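Local coordinates for protein of unknown function with a Fic domain (Bacteroides thetaiotaomicron VPI-5482, PDB 3CUC) that is of unknown function but carries a Fic domain of the Fic/DOC family in a mostly helical fold, at residues A[32-37]-A[52-57]; A[39-44]-A[72-77]. All coordinates share one frame; numbering follows the deposited sequence.

Interaction 1 of 2, residues A[32-37]-A[52-57]; sequences FKLEFN and QTKLLL
T53 meets L34 methyl to methyl, CG2 to CD1 at 4.2 Å, the two side chains passing flank to flank in opposite senses. A beta-branched threonine suits this place because its two branches do different work: the methyl faces the other helix, while OG1 turns back along its own helix to bond the carbonyl oxygen of T49. With OG1 beside the backbone N (chi1 -59°), CG2 is the branch left to meet the leucine.

K54 follows, its backbone nearest that of L34. CD2 of L34 lies 3.7 Å from CA of K54 and also touches CB and CG, the leucine lying across the lysine stem, nearly perpendicular to it. Only the root of the lysine chain takes part; its extended first half carries the ammonium end away from the contact, as befits an exposed position.

The two segments belong to helices 22-42 and 50-59, a helix pair joined by a short connection. Their axes approach to 10.0 Å and run at 133°, more antiparallel than parallel but well inclined, bridged mainly by aliphatic carbons, with an amide and an ammonium joining in.

L57, one turn beyond T53, points into the crossing. Its CD1 sits 3.6 Å from ND2 of N37 and 3.8 Å from CB of N37, and it also reaches CA of L34. The amide nitrogen has its polar partners in N78 and, weakly, the carbonyl oxygen of K33, while OD1 turns to H77. K33 bends at chi3 (77°) and brings NZ to 3.7 Å from O of L57, too long to count as a bond.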
loop_
_atom_site.group_PDB
_atom_site.type_symbol
_atom_site.label_atom_id
_atom_site.label_comp_id
_atom_site.label_asym_id
_atom_site.label_seq_id
_atom_site.Cartn_x
_atom_site.Cartn_y
_atom_site.Cartn_z
ATOM N N PHE A 32 -13.722 4.010 1.703
ATOM C CA PHE A 32 -12.363 3.511 1.556
ATOM C C PHE A 32 -11.410 4.594 1.030
ATOM O O PHE A 32 -10.319 4.789 1.578
ATOM C CB PHE A 32 -12.301 2.283 0.651
ATOM C CG PHE A 32 -10.904 1.890 0.313
ATOM C CD1 PHE A 32 -10.144 1.167 1.209
ATOM C CD2 PHE A 32 -10.324 2.312 -0.869
ATOM C CE1 PHE A 32 -8.844 0.831 0.915
ATOM C CE2 PHE A 32 -9.022 1.989 -1.170
ATOM C CZ PHE A 32 -8.278 1.249 -0.277
ATOM N N LYS A 33 -11.822 5.284 -0.030
ATOM C CA LYS A 33 -11.026 6.368 -0.619
ATOM C C LYS A 33 -10.615 7.376 0.449
ATOM O O LYS A 33 -9.467 7.830 0.521
ATOM C CB LYS A 33 -11.830 7.097 -1.702
ATOM C CG LYS A 33 -10.991 7.986 -2.612
ATOM C CD LYS A 33 -11.813 8.554 -3.774
ATOM C CE LYS A 33 -12.707 9.710 -3.316
ATOM N NZ LYS A 33 -13.359 10.409 -4.457
ATOM N N LEU A 34 -11.585 7.708 1.282
ATOM C CA LEU A 34 -11.386 8.659 2.346
ATOM C C LEU A 34 -10.341 8.134 3.336
ATOM O O LEU A 34 -9.308 8.766 3.583
ATOM C CB LEU A 34 -12.721 8.874 3.064
ATOM C CG LEU A 34 -13.016 10.262 3.600
ATOM C CD1 LEU A 34 -11.831 10.806 4.404
ATOM C CD2 LEU A 34 -13.397 11.168 2.423
ATOM N N GLU A 35 -10.609 6.953 3.881
ATOM C CA GLU A 35 -9.798 6.417 4.963
ATOM C C GLU A 35 -8.401 6.008 4.522
ATOM O O GLU A 35 -7.441 6.157 5.282
ATOM C CB GLU A 35 -10.511 5.235 5.617
ATOM C CG GLU A 35 -11.802 5.653 6.318
ATOM C CD GLU A 35 -12.008 4.962 7.653
ATOM O OE1 GLU A 35 -11.673 3.760 7.767
ATOM O OE2 GLU A 35 -12.501 5.630 8.590
ATOM N N PHE A 36 -8.287 5.495 3.299
ATOM C CA PHE A 36 -6.993 5.090 2.781
ATOM C C PHE A 36 -6.110 6.311 2.554
ATOM O O PHE A 36 -4.979 6.359 3.038
ATOM C CB PHE A 36 -7.139 4.287 1.490
ATOM C CG PHE A 36 -5.831 3.824 0.926
ATOM C CD1 PHE A 36 -4.921 3.142 1.724
ATOM C CD2 PHE A 36 -5.501 4.071 -0.400
ATOM C CE1 PHE A 36 -3.699 2.715 1.210
ATOM C CE2 PHE A 36 -4.277 3.643 -0.920
ATOM C CZ PHE A 36 -3.374 2.969 -0.110
ATOM N N ASN A 37 -6.628 7.294 1.820
ATOM C CA ASN A 37 -5.875 8.520 1.549
ATOM C C ASN A 37 -5.439 9.203 2.847
ATOM O O ASN A 37 -4.274 9.592 3.002
ATOM C CB ASN A 37 -6.685 9.486 0.673
ATOM C CG ASN A 37 -6.691 9.082 -0.799
ATOM O OD1 ASN A 37 -5.634 8.923 -1.410
ATOM N ND2 ASN A 37 -7.883 8.947 -1.381
ATOM N N GLN A 52 -10.436 18.339 6.826
ATOM C CA GLN A 52 -9.669 18.931 5.735
ATOM C C GLN A 52 -9.588 17.927 4.578
ATOM O O GLN A 52 -9.772 18.284 3.413
ATOM C CB GLN A 52 -8.271 19.350 6.223
ATOM C CG GLN A 52 -8.276 20.573 7.119
ATOM C CD GLN A 52 -6.923 20.879 7.669
ATOM O OE1 GLN A 52 -6.226 19.992 8.147
ATOM N NE2 GLN A 52 -6.530 22.149 7.608
ATOM N N THR A 53 -9.351 16.665 4.912
ATOM C CA THR A 53 -9.205 15.626 3.903
ATOM C C THR A 53 -10.518 15.319 3.190
ATOM O O THR A 53 -10.562 15.244 1.960
ATOM C CB THR A 53 -8.706 14.299 4.511
ATOM O OG1 THR A 53 -7.437 14.494 5.151
ATOM C CG2 THR A 53 -8.569 13.231 3.430
ATOM N N LYS A 54 -11.572 15.086 3.971
ATOM C CA LYS A 54 -12.890 14.718 3.432
ATOM C C LYS A 54 -13.445 15.783 2.497
ATOM O O LYS A 54 -13.843 15.480 1.378
ATOM C CB LYS A 54 -13.883 14.507 4.572
ATOM C CG LYS A 54 -15.289 14.095 4.133
ATOM C CD LYS A 54 -16.216 13.907 5.346
ATOM C CE LYS A 54 -17.163 12.708 5.182
ATOM N NZ LYS A 54 -17.671 12.218 6.501
ATOM N N LEU A 55 -13.470 17.029 2.966
ATOM C CA LEU A 55 -13.912 18.153 2.143
ATOM C C LEU A 55 -13.059 18.364 0.879
ATOM O O LEU A 55 -13.537 18.947 -0.099
ATOM C CB LEU A 55 -13.951 19.441 2.972
ATOM C CG LEU A 55 -15.085 19.535 4.000
ATOM C CD1 LEU A 55 -14.884 20.707 4.955
ATOM C CD2 LEU A 55 -16.432 19.649 3.301
ATOM N N LEU A 56 -11.805 17.906 0.890
ATOM C CA LEU A 56 -10.986 17.916 -0.321
ATOM C C LEU A 56 -11.454 16.855 -1.320
ATOM O O LEU A 56 -11.742 17.165 -2.470
ATOM C CB LEU A 56 -9.503 17.694 -0.005
ATOM C CG LEU A 56 -8.590 17.573 -1.241
ATOM C CD1 LEU A 56 -8.348 18.936 -1.871
ATOM C CD2 LEU A 56 -7.270 16.900 -0.902
ATOM N N LEU A 57 -11.507 15.604 -0.885
ATOM C CA LEU A 57 -11.794 14.497 -1.796
ATOM C C LEU A 57 -13.248 14.407 -2.270
ATOM O O LEU A 57 -13.492 13.906 -3.360
ATOM C CB LEU A 57 -11.399 13.176 -1.148
ATOM C CG LEU A 57 -9.898 12.988 -0.965
ATOM C CD1 LEU A 57 -9.627 11.778 -0.086
ATOM C CD2 LEU A 57 -9.241 12.847 -2.335
#

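Interaction 2 of 2, residues A[39-44]-A[72-77]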
loop_
_atom_site.group_PDB
_atom_site.type_symbol
_atom_site.label_atom_id
_atom_site.label_comp_id
_atom_site.label_asym_id
_atom_site.label_seq_id
_atom_site.Cartn_x
_atom_site.Cartn_y
_atom_site.Cartn_z
ATOM N N ASN A 39 -5.194 7.931 6.026
ATOM C CA ASN A 39 -4.279 7.151 6.844
ATOM C C ASN A 39 -2.909 6.935 6.212
ATOM O O ASN A 39 -1.889 7.091 6.878
ATOM C CB ASN A 39 -4.908 5.812 7.216
ATOM C CG ASN A 39 -5.963 5.943 8.305
ATOM O OD1 ASN A 39 -5.633 6.111 9.477
ATOM N ND2 ASN A 39 -7.234 5.842 7.926
ATOM N N SER A 40 -2.875 6.586 4.931
ATOM C CA SER A 40 -1.605 6.268 4.283
ATOM C C SER A 40 -0.696 7.495 4.288
ATOM O O SER A 40 0.508 7.372 4.476
ATOM C CB SER A 40 -1.827 5.724 2.861
ATOM O OG SER A 40 -0.624 5.263 2.260
ATOM N N ASN A 41 -1.279 8.678 4.114
ATOM C CA ASN A 41 -0.515 9.927 4.179
ATOM C C ASN A 41 -0.217 10.371 5.612
ATOM O O ASN A 41 0.842 10.933 5.890
ATOM C CB ASN A 41 -1.242 11.045 3.427
ATOM C CG ASN A 41 -1.174 10.879 1.923
ATOM O OD1 ASN A 41 -2.131 10.425 1.301
ATOM N ND2 ASN A 41 -0.039 11.245 1.330
ATOM N N HIS A 42 -1.143 10.115 6.526
ATOM C CA HIS A 42 -0.928 10.478 7.921
ATOM C C HIS A 42 0.229 9.683 8.525
ATOM O O HIS A 42 0.988 10.217 9.326
ATOM C CB HIS A 42 -2.194 10.277 8.750
ATOM C CG HIS A 42 -2.406 11.339 9.779
ATOM N ND1 HIS A 42 -3.034 12.530 9.489
ATOM C CD2 HIS A 42 -2.064 11.401 11.086
ATOM C CE1 HIS A 42 -3.077 13.278 10.576
ATOM N NE2 HIS A 42 -2.499 12.615 11.560
ATOM N N LEU A 43 0.358 8.417 8.130
ATOM C CA LEU A 43 1.485 7.571 8.551
ATOM C C LEU A 43 2.853 8.216 8.255
ATOM O O LEU A 43 3.822 7.977 8.969
ATOM C CB LEU A 43 1.406 6.183 7.876
ATOM C CG LEU A 43 0.459 5.128 8.463
ATOM C CD1 LEU A 43 0.124 4.078 7.418
ATOM C CD2 LEU A 43 1.069 4.478 9.701
ATOM N N GLU A 44 2.924 9.032 7.205
ATOM C CA GLU A 44 4.179 9.657 6.794
ATOM C C GLU A 44 4.255 11.129 7.222
ATOM O O GLU A 44 5.083 11.880 6.712
ATOM C CB GLU A 44 4.353 9.540 5.271
ATOM C CG GLU A 44 4.187 8.118 4.706
ATOM C CD GLU A 44 5.216 7.124 5.249
ATOM O OE1 GLU A 44 6.314 7.558 5.646
ATOM O OE2 GLU A 44 4.929 5.904 5.282
ATOM N N GLU A 72 -1.951 19.198 -1.962
ATOM C CA GLU A 72 -1.463 18.636 -3.213
ATOM C C GLU A 72 -1.076 17.168 -3.055
ATOM O O GLU A 72 -1.478 16.375 -3.891
ATOM C CB GLU A 72 -0.285 19.424 -3.792
ATOM C CG GLU A 72 -0.471 20.942 -3.937
ATOM C CD GLU A 72 -1.405 21.357 -5.057
ATOM O OE1 GLU A 72 -2.195 20.512 -5.536
ATOM O OE2 GLU A 72 -1.344 22.552 -5.454
ATOM N N GLU A 73 -0.317 16.795 -2.009
ATOM C CA GLU A 73 0.117 15.400 -1.849
ATOM C C GLU A 73 -1.087 14.497 -1.608
ATOM O O GLU A 73 -1.159 13.392 -2.142
ATOM C CB GLU A 73 1.149 15.229 -0.719
ATOM C CG GLU A 73 2.554 15.677 -1.084
ATOM C CD GLU A 73 3.604 15.203 -0.095
ATOM O OE1 GLU A 73 3.298 14.346 0.762
ATOM O OE2 GLU A 73 4.750 15.693 -0.181
HETATM N N MSE A 74 -2.026 14.976 -0.801
HETATM C CA MSE A 74 -3.241 14.232 -0.509
HETATM C C MSE A 74 -3.997 14.007 -1.793
HETATM O O MSE A 74 -4.446 12.909 -2.068
HETATM C CB MSE A 74 -4.113 14.988 0.496
HETATM C CG MSE A 74 -5.325 14.217 0.998
HETATM SE SE MSE A 74 -4.839 12.660 2.026
HETATM C CE MSE A 74 -4.487 13.508 3.702
ATOM N N LYS A 75 -4.118 15.048 -2.601
ATOM C CA LYS A 75 -4.790 14.944 -3.903
ATOM C C LYS A 75 -4.041 14.023 -4.874
ATOM O O LYS A 75 -4.655 13.243 -5.593
ATOM C CB LYS A 75 -4.909 16.336 -4.531
ATOM C CG LYS A 75 -5.748 16.426 -5.814
ATOM C CD LYS A 75 -5.435 17.726 -6.559
ATOM C CE LYS A 75 -6.510 18.094 -7.583
ATOM N NZ LYS A 75 -6.182 19.386 -8.264
ATOM N N ALA A 76 -2.715 14.128 -4.898
ATOM C CA ALA A 76 -1.884 13.344 -5.810
ATOM C C ALA A 76 -1.940 11.861 -5.438
ATOM O O ALA A 76 -1.997 10.996 -6.315
ATOM C CB ALA A 76 -0.451 13.847 -5.786
ATOM N N HIS A 77 -1.930 11.575 -4.137
ATOM C CA HIS A 77 -2.067 10.209 -3.648
ATOM C C HIS A 77 -3.384 9.585 -4.092
ATOM O O HIS A 77 -3.443 8.393 -4.388
ATOM C CB HIS A 77 -1.968 10.172 -2.124
ATOM C CG HIS A 77 -1.975 8.790 -1.561
ATOM N ND1 HIS A 77 -3.139 8.123 -1.256
ATOM C CD2 HIS A 77 -0.961 7.945 -1.257
ATOM C CE1 HIS A 77 -2.844 6.927 -0.780
ATOM N NE2 HIS A 77 -1.528 6.794 -0.769
#
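N41 and H77 run alongside each other with their ends pointing opposite ways, and their flat groups stand steeply to one another, with amide and imidazole planes 77° apart. One end of the asparagine amide stands on a face of the ring, off-centre toward the rim. Its carbon CG is 4.1 Å from CG of H77. The histidine side chain extends toward this neighbour, its CG anti to the backbone N (chi1 -175°), and N37 limits the ring's rotation through its ND1.

S40 meets the far end of the same ring: its hydroxyl comes in obliquely, OG 3.5 Å from NE2 of H77, without a hydrogen bond. A small side chain fits so close to a ring, and the hydroxyl finds its hydrogen-bond partner in R204.

This buried contact sets the C-terminal part of helix 22-42 against helix 68-89 in the helical fold of the Fic-domain protein, with R201 of helix 199-213 touching S40 and N41.

M74, a selenomethionine in the model, lies aslant to N41. Its chain bends at chi2 (65°) and again at chi3, bringing SE within 4.1 Å of CG and the terminal CE within 4.1 Å of CB of N41. Such a flexible, apolar chain can follow the asparagine's carbon root.

Interactions 1 and 2 lie about 9 Å apart, centre to centre, on the same side of the chain's centre. Both use helix 22-42: residues 32-37 meet helix 50-59, and residues 39-44, further along, meet helix 68-89. The segments alternate in sequence, so the shared helix comes first and the two following helices pack against it in turn. The contacts also touch directly: OD1 of N37 is 2.6 Å from ND1 of H77 in a probable hydrogen bond, the ring of F36 meets that of H77, and M74 packs against T53. Three helices consecutive in the chain are thereby linked through side chains, with H77 and M74 of helix 68-89 touching both contacts.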